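Local atomic coordinates of NAD-dependent epimerase/dehydratase (Methylobacillus flagellatus KT, PDB entry 3GPI), a protein that is of unknown function but belongs to the NAD-dependent epimerase/dehydratase family and so probably binds a dinucleotide in its Rossmann-type domain. Residues Thr125-Lys130 with Arg136-Glu141; Glu173-Arg178 with Ile233-Gly238. One frame throughout, in Å; residues are numbered along the deposited sequence. Where two conformers were deposited one is given.

Contact 1: Thr125-Lys130 with Arg136-Glu141; sequences TPPIAK and RMLEAE
Leu-138 reaches from helix 132-143 to Pro-127 and Ala-129, joining a helix of the Rossmann-type domain to the loop that leads into it from strand 120-121. The contact is local along the chain, with five residues between the two segments, and small: 122 Å² of surface is buried, both sides summed. No hydrogen bond crosses it.

The helical segment opens on residues that serve other parts of the fold: Arg-136 NH2 binds the carbonyl of Leu-83, and Met-137, together with Ala-140 one turn on, packs on Phe-106 of strand 103-109.

Leu-138 carries the whole contact. With chi1 at -66° its CG lies anti to the carbonyl carbon, and chi2 of 173° extends CD1 from CA, leaving CD2 as the second branch. Each methyl has its own partner: CD2 meets the Pro-127 ring, whereas CD1 meets the methyl of Ala-129. Pro-127 and Ala-129 both direct their CB toward the helix and Ile-128 between them points away, an alternation that follows from the extended backbone here. The backbones themselves stay well apart, the nearest pair of CA atoms, those of Ala-129 and Leu-138, being 7.9 Å from each other, and the side chains span the interval. Val-112 and Arg-153 also touch the leucine.

Glu-141 points its CB toward the loop, yet its carboxylate is used inside the domain, by a salt bridge from OE1 to Arg-153 NH2 and a hydrogen bond between OE2 and Ser-108 OG. Across the apolar patch, Pro-127 CG lies 3.9 Å from Leu-138 CD2, and Ala-129 CB is 3.9 Å from Leu-138 CD1.

Contact 2: Glu173-Arg178 with Ile233-Gly238; sequences EQWPAR and IAYPAG
This is a surface contact of two aromatic side chains, Trp-175 and Tyr-235, joining the loop between helix 164-168 and strand 181-186 to the loop that follows helix 220-230. Its centre is about 29 Å from the centre of the chain, and 94 Å² is buried, both sides summed. The closest approach is Trp-175 CH2 to Tyr-235 CD2, 4.1 Å: the outer corner of the indole comes over one face of the phenol ring. The planes are inclined at 49° and the centroids of the tyrosine ring and the indole six-membered ring lie 5.7 Å apart, an oblique pair that is neither a stack nor a T-shaped arrangement. Tyr-235 places CG between its backbone N and carbonyl carbon, chi1 55°, which turns the ring so that its CD2 side lies under the indole corner while the hydroxyl end runs on past it.

Both polar ends are tied elsewhere: Trp-175 NE1 to the carbonyl of Gln-168, and Tyr-235 OH to Asp-229 OD1 at the end of helix 220-230. Arg-225 of that helix touches both side chains. With no hydrogen bond across the segments, the loops meet through apolar ring carbons; the NE1 bond probably helps to fix the turn of the indole, and the OH bond to hold the end of the tyrosine in place.

Both contacts are surface contacts, and no residue that touches across either one is fully buried. Contact 1 lies closer to the middle of the chain, its centre about 15 Å from the chain centre against about 29 Å for contact 2. It sets a loop against the helix that follows it, whereas 173-178 and 233-238 are distant loops brought together beside helix 220-230. They share no element: the centres of contact 1 and contact 2 are about 33 Å apart, and the nearest atoms of contact 1 and contact 2 are about 10 Å apart. Neither has a hydrogen bond between its segments, but the apolar chemistry differs: aliphatic methyls and a proline ring in contact 1, two inclined aromatic rings in contact 2.

Contact 1: Thr125-Lys130 with Arg136-Glu141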
ATOM      1  N   THR A 125      16.459   3.894   8.322  1.00 17.32           N
ATOM      2  CA  THR A 125      16.091   4.976   9.237  1.00 18.17           C
ATOM      3  C   THR A 125      15.075   4.479  10.279  1.00 18.60           C
ATOM      4  O   THR A 125      13.983   4.002   9.909  1.00 18.42           O
ATOM      5  CB  THR A 125      15.375   6.116   8.443  1.00 17.05           C
ATOM      6  OG1 THR A 125      16.160   6.475   7.295  1.00 20.93           O
ATOM      7  CG2 THR A 125      15.149   7.341   9.375  1.00 19.88           C
ATOM      8  N   PRO A 126      15.374   4.588  11.590  1.00 19.12           N
ATOM      9  CA  PRO A 126      14.350   4.141  12.522  1.00 18.84           C
ATOM     10  C   PRO A 126      13.120   5.052  12.485  1.00 18.44           C
ATOM     11  O   PRO A 126      13.274   6.263  12.579  1.00 19.71           O
ATOM     12  CB  PRO A 126      15.042   4.224  13.905  1.00 20.32           C
ATOM     13  CG  PRO A 126      16.506   4.303  13.597  1.00 20.83           C
ATOM     14  CD  PRO A 126      16.626   4.977  12.275  1.00 19.52           C
ATOM     15  N   PRO A 127      11.914   4.480  12.330  1.00 18.20           N
ATOM     16  CA  PRO A 127      10.717   5.315  12.316  1.00 18.55           C
ATOM     17  C   PRO A 127      10.376   5.824  13.722  1.00 18.11           C
ATOM     18  O   PRO A 127      10.450   5.072  14.700  1.00 20.04           O
ATOM     19  CB  PRO A 127       9.614   4.364  11.822  1.00 18.00           C
ATOM     20  CG  PRO A 127      10.108   2.998  12.191  1.00 20.12           C
ATOM     21  CD  PRO A 127      11.597   3.071  12.022  1.00 18.67           C
ATOM     22  N   ILE A 128      10.015   7.104  13.800  1.00 18.00           N
ATOM     23  CA  ILE A 128       9.564   7.710  15.050  1.00 18.95           C
ATOM     24  C   ILE A 128       8.085   8.022  14.849  1.00 18.19           C
ATOM     25  O   ILE A 128       7.746   9.002  14.189  1.00 18.56           O
ATOM     26  CB  ILE A 128      10.384   8.986  15.395  1.00 18.81           C
ATOM     27  CG1 ILE A 128      11.888   8.692  15.440  1.00 19.43           C
ATOM     28  CG2 ILE A 128       9.921   9.553  16.766  1.00 20.63           C
ATOM     29  CD1 ILE A 128      12.761   9.867  15.814  1.00 22.03           C
ATOM     30  N   ALA A 129       7.219   7.165  15.394  1.00 19.08           N
ATOM     31  CA  ALA A 129       5.777   7.316  15.208  1.00 20.00           C
ATOM     32  C   ALA A 129       5.325   8.484  16.034  1.00 22.00           C
ATOM     33  O   ALA A 129       5.792   8.663  17.172  1.00 23.73           O
ATOM     34  CB  ALA A 129       5.035   6.056  15.612  1.00 18.96           C
ATOM     35  N   LYS A 130       4.440   9.292  15.468  1.00 22.72           N
ATOM     36  CA  LYS A 130       3.998  10.495  16.185  1.00 23.83           C
ATOM     37  C   LYS A 130       2.519  10.517  16.371  1.00 23.90           C
ATOM     38  O   LYS A 130       1.971  11.527  16.848  1.00 24.79           O
ATOM     39  CB  LYS A 130       4.353  11.760  15.428  1.00 25.27           C
ATOM     40  CG  LYS A 130       5.653  11.772  14.668  1.00 29.96           C
ATOM     41  CD  LYS A 130       6.878  11.656  15.575  1.00 33.72           C
ATOM     42  CE  LYS A 130       6.632  12.316  16.926  1.00 35.75           C
ATOM     43  NZ  LYS A 130       7.815  12.200  17.770  1.00 34.71           N
ATOM     44  N   ARG A 136       0.112   2.080  16.287  1.00 19.89           N
ATOM     45  CA  ARG A 136      -0.647   0.847  16.068  1.00 18.99           C
ATOM     46  C   ARG A 136      -0.019   0.057  14.924  1.00 18.93           C
ATOM     47  O   ARG A 136       0.025  -1.168  14.951  1.00 19.83           O
ATOM     48  CB  ARG A 136      -2.120   1.160  15.741  1.00 19.40           C
ATOM     49  CG  ARG A 136      -2.977   1.533  16.994  1.00 20.30           C
ATOM     50  CD  ARG A 136      -4.399   1.876  16.585  1.00 24.06           C
ATOM     51  NE  ARG A 136      -4.521   3.219  15.993  1.00 28.49           N
ATOM     52  CZ  ARG A 136      -5.633   3.712  15.441  1.00 31.38           C
ATOM     53  NH1 ARG A 136      -5.644   4.955  14.952  1.00 31.04           N
ATOM     54  NH2 ARG A 136      -6.756   2.984  15.400  1.00 33.80           N
ATOM     55  N   MET A 137       0.472   0.759  13.906  1.00 18.90           N
ATOM     56  CA  MET A 137       1.080   0.074  12.796  1.00 18.56           C
ATOM     57  C   MET A 137       2.410  -0.570  13.141  1.00 17.62           C
ATOM     58  O   MET A 137       2.680  -1.724  12.778  1.00 18.25           O
ATOM     59  CB  MET A 137       1.273   1.063  11.654  1.00 19.41           C
ATOM     60  CG  MET A 137       1.612   0.395  10.349  1.00 19.62           C
ATOM     61  SD  MET A 137       0.489  -0.944   9.714  1.00 16.95           S
ATOM     62  CE  MET A 137      -0.724  -0.031   8.951  1.00 21.43           C
ATOM     63  N   LEU A 138       3.241   0.153  13.889  1.00 18.36           N
ATOM     64  CA  LEU A 138       4.480  -0.458  14.354  1.00 17.58           C
ATOM     65  C   LEU A 138       4.205  -1.644  15.316  1.00 19.26           C
ATOM     66  O   LEU A 138       4.964  -2.610  15.305  1.00 20.59           O
ATOM     67  CB  LEU A 138       5.449   0.571  14.975  1.00 18.62           C
ATOM     68  CG  LEU A 138       6.018   1.612  14.016  1.00 17.19           C
ATOM     69  CD1 LEU A 138       6.824   2.657  14.859  1.00 22.08           C
ATOM     70  CD2 LEU A 138       6.882   1.004  12.895  1.00 20.21           C
ATOM     71  N   GLU A 139       3.127  -1.573  16.107  1.00 20.05           N
ATOM     72  CA  GLU A 139       2.756  -2.679  16.987  0.50 21.15           C
ATOM     73  C   GLU A 139       2.349  -3.917  16.173  1.00 21.91           C
ATOM     74  O   GLU A 139       2.727  -5.047  16.536  1.00 23.59           O
ATOM     75  CB  GLU A 139       1.635  -2.248  17.926  0.50 21.31           C
ATOM     76  CG  GLU A 139       1.049  -3.372  18.746  0.50 22.78           C
ATOM     77  CD  GLU A 139       0.186  -2.859  19.851  0.50 23.20           C
ATOM     78  OE1 GLU A 139      -0.866  -2.250  19.560  0.50 22.42           O
ATOM     79  OE2 GLU A 139       0.574  -3.074  21.021  0.50 26.02           O
ATOM     80  N   ALA A 140       1.598  -3.711  15.085  1.00 21.81           N
ATOM     81  CA  ALA A 140       1.212  -4.814  14.187  1.00 22.27           C
ATOM     82  C   ALA A 140       2.452  -5.400  13.502  1.00 22.69           C
ATOM     83  O   ALA A 140       2.568  -6.634  13.386  1.00 24.27           O
ATOM     84  CB  ALA A 140       0.154  -4.372  13.174  1.00 22.25           C
ATOM     85  N   GLU A 141       3.366  -4.534  13.056  1.00 22.65           N
ATOM     86  CA  GLU A 141       4.611  -4.951  12.415  1.00 22.56           C
ATOM     87  C   GLU A 141       5.438  -5.850  13.311  1.00 24.93           C
ATOM     88  O   GLU A 141       6.009  -6.840  12.845  1.00 24.26           O
ATOM     89  CB  GLU A 141       5.477  -3.745  12.039  1.00 23.31           C
ATOM     90  CG  GLU A 141       5.118  -3.053  10.720  1.00 20.61           C
ATOM     91  CD  GLU A 141       6.120  -1.990  10.331  1.00 18.89           C
ATOM     92  OE1 GLU A 141       7.277  -2.011  10.773  1.00 20.68           O
ATOM     93  OE2 GLU A 141       5.774  -1.104   9.538  1.00 17.85           O
TER

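Contact 2: Glu173-Arg178 with Ile233-Gly238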
ATOM      1  N   GLU A 173      -8.465  27.570  -4.074  1.00 20.02           N
ATOM      2  CA  GLU A 173      -8.770  28.196  -2.784  1.00 21.53           C
ATOM      3  C   GLU A 173      -8.748  27.213  -1.591  1.00 23.04           C
ATOM      4  O   GLU A 173      -8.602  27.630  -0.439  1.00 24.83           O
ATOM      5  CB  GLU A 173     -10.107  28.972  -2.846  1.00 22.54           C
ATOM      6  N   GLN A 174      -8.829  25.916  -1.865  1.00 22.64           N
ATOM      7  CA  GLN A 174      -8.813  24.899  -0.803  1.00 23.49           C
ATOM      8  C   GLN A 174      -7.461  24.212  -0.642  1.00 22.55           C
ATOM      9  O   GLN A 174      -7.346  23.214   0.064  1.00 23.74           O
ATOM     10  CB  GLN A 174      -9.913  23.841  -1.033  1.00 23.66           C
ATOM     11  CG  GLN A 174     -11.313  24.448  -1.161  1.00 25.68           C
ATOM     12  CD  GLN A 174     -12.412  23.410  -1.306  1.00 27.94           C
ATOM     13  OE1 GLN A 174     -12.481  22.441  -0.540  1.00 29.97           O
ATOM     14  NE2 GLN A 174     -13.311  23.633  -2.264  1.00 27.75           N
ATOM     15  N   TRP A 175      -6.433  24.715  -1.335  1.00 21.76           N
ATOM     16  CA  TRP A 175      -5.107  24.124  -1.180  1.00 20.23           C
ATOM     17  C   TRP A 175      -4.548  24.353   0.222  1.00 20.48           C
ATOM     18  O   TRP A 175      -4.844  25.372   0.844  1.00 21.25           O
ATOM     19  CB  TRP A 175      -4.160  24.633  -2.284  1.00 18.45           C
ATOM     20  CG  TRP A 175      -4.566  24.194  -3.665  1.00 17.54           C
ATOM     21  CD1 TRP A 175      -5.587  23.347  -3.993  1.00 15.30           C
ATOM     22  CD2 TRP A 175      -3.921  24.548  -4.893  1.00 15.27           C
ATOM     23  NE1 TRP A 175      -5.629  23.164  -5.349  1.00 14.75           N
ATOM     24  CE2 TRP A 175      -4.618  23.884  -5.929  1.00 14.55           C
ATOM     25  CE3 TRP A 175      -2.824  25.371  -5.222  1.00 15.43           C
ATOM     26  CZ2 TRP A 175      -4.264  24.030  -7.284  1.00 14.84           C
ATOM     27  CZ3 TRP A 175      -2.466  25.496  -6.570  1.00 16.27           C
ATOM     28  CH2 TRP A 175      -3.193  24.835  -7.576  1.00 15.56           C
ATOM     29  N   PRO A 176      -3.778  23.390   0.745  1.00 20.61           N
ATOM     30  CA  PRO A 176      -3.293  23.532   2.143  1.00 20.52           C
ATOM     31  C   PRO A 176      -2.331  24.706   2.284  1.00 20.76           C
ATOM     32  O   PRO A 176      -1.671  25.098   1.314  1.00 20.95           O
ATOM     33  CB  PRO A 176      -2.561  22.206   2.399  1.00 20.61           C
ATOM     34  CG  PRO A 176      -2.133  21.746   1.007  1.00 21.79           C
ATOM     35  CD  PRO A 176      -3.277  22.151   0.112  1.00 20.52           C
ATOM     36  N   ALA A 177      -2.259  25.318   3.465  1.00 19.78           N
ATOM     37  CA  ALA A 177      -1.337  26.423   3.669  1.00 20.03           C
ATOM     38  C   ALA A 177       0.117  25.946   3.619  1.00 20.39           C
ATOM     39  O   ALA A 177       0.977  26.628   3.092  1.00 22.30           O
ATOM     40  CB  ALA A 177      -1.631  27.115   5.025  1.00 20.45           C
ATOM     41  N   ARG A 178       0.370  24.789   4.196  1.00 21.10           N
ATOM     42  CA  ARG A 178       1.726  24.260   4.314  1.00 19.98           C
ATOM     43  C   ARG A 178       2.072  23.463   3.066  1.00 19.22           C
ATOM     44  O   ARG A 178       1.275  22.624   2.643  1.00 22.78           O
ATOM     45  CB  ARG A 178       1.818  23.348   5.518  1.00 21.03           C
ATOM     46  CG  ARG A 178       3.223  23.076   5.903  1.00 25.57           C
ATOM     47  CD  ARG A 178       3.351  21.652   6.243  1.00 33.93           C
ATOM     48  NE  ARG A 178       4.124  21.481   7.445  1.00 36.10           N
ATOM     49  CZ  ARG A 178       4.208  20.348   8.131  1.00 34.21           C
ATOM     50  NH1 ARG A 178       3.578  19.243   7.726  1.00 33.51           N
ATOM     51  NH2 ARG A 178       4.948  20.327   9.220  1.00 34.19           N
ATOM     52  N   ILE A 233      -7.309  24.687 -14.861  1.00 15.20           N
ATOM     53  CA  ILE A 233      -7.727  25.328 -13.613  1.00 15.26           C
ATOM     54  C   ILE A 233      -6.877  26.548 -13.364  1.00 16.12           C
ATOM     55  O   ILE A 233      -5.661  26.488 -13.329  1.00 16.67           O
ATOM     56  CB  ILE A 233      -7.570  24.341 -12.415  1.00 15.49           C
ATOM     57  CG1 ILE A 233      -8.369  23.049 -12.662  1.00 17.74           C
ATOM     58  CG2 ILE A 233      -7.925  25.044 -11.121  1.00 15.60           C
ATOM     59  CD1 ILE A 233      -9.862  23.223 -12.847  1.00 18.30           C
ATOM     60  N   ALA A 234      -7.530  27.695 -13.197  1.00 15.93           N
ATOM     61  CA  ALA A 234      -6.820  28.939 -12.975  1.00 15.81           C
ATOM     62  C   ALA A 234      -6.339  29.109 -11.561  1.00 14.98           C
ATOM     63  O   ALA A 234      -7.048  28.775 -10.605  1.00 16.81           O
ATOM     64  CB  ALA A 234      -7.726  30.125 -13.366  1.00 17.01           C
ATOM     65  N   TYR A 235      -5.136  29.661 -11.401  1.00 15.44           N
ATOM     66  CA  TYR A 235      -4.666  30.088 -10.074  1.00 15.49           C
ATOM     67  C   TYR A 235      -3.658  31.213 -10.335  1.00 15.85           C
ATOM     68  O   TYR A 235      -3.195  31.373 -11.485  1.00 16.14           O
ATOM     69  CB  TYR A 235      -4.026  28.914  -9.278  1.00 16.26           C
ATOM     70  CG  TYR A 235      -2.894  28.233 -10.030  1.00 16.53           C
ATOM     71  CD1 TYR A 235      -1.568  28.692  -9.912  1.00 17.90           C
ATOM     72  CD2 TYR A 235      -3.148  27.164 -10.905  1.00 15.23           C
ATOM     73  CE1 TYR A 235      -0.546  28.106 -10.614  1.00 17.93           C
ATOM     74  CE2 TYR A 235      -2.115  26.565 -11.620  1.00 16.18           C
ATOM     75  CZ  TYR A 235      -0.800  27.042 -11.459  1.00 17.28           C
ATOM     76  OH  TYR A 235       0.254  26.505 -12.145  1.00 20.76           O
ATOM     77  N   PRO A 236      -3.298  31.955  -9.293  1.00 16.78           N
ATOM     78  CA  PRO A 236      -2.388  33.104  -9.534  1.00 17.11           C
ATOM     79  C   PRO A 236      -0.966  32.625  -9.737  1.00 16.48           C
ATOM     80  O   PRO A 236      -0.452  31.766  -8.991  1.00 17.52           O
ATOM     81  CB  PRO A 236      -2.517  33.956  -8.284  1.00 17.46           C
ATOM     82  CG  PRO A 236      -3.421  33.222  -7.349  1.00 20.07           C
ATOM     83  CD  PRO A 236      -3.907  31.959  -7.948  1.00 18.25           C
ATOM     84  N   ALA A 237      -0.332  33.184 -10.766  1.00 16.51           N
ATOM     85  CA  ALA A 237       1.100  32.918 -10.989  1.00 17.44           C
ATOM     86  C   ALA A 237       1.899  33.430  -9.806  1.00 18.66           C
ATOM     87  O   ALA A 237       1.499  34.374  -9.143  1.00 18.82           O
ATOM     88  CB  ALA A 237       1.567  33.578 -12.261  1.00 17.15           C
ATOM     89  N   GLY A 238       3.048  32.812  -9.533  1.00 18.84           N
ATOM     90  CA  GLY A 238       3.864  33.264  -8.437  1.00 19.11           C
ATOM     91  C   GLY A 238       4.505  32.093  -7.730  1.00 20.73           C
ATOM     92  O   GLY A 238       4.247  30.926  -8.039  1.00 20.06           O
TER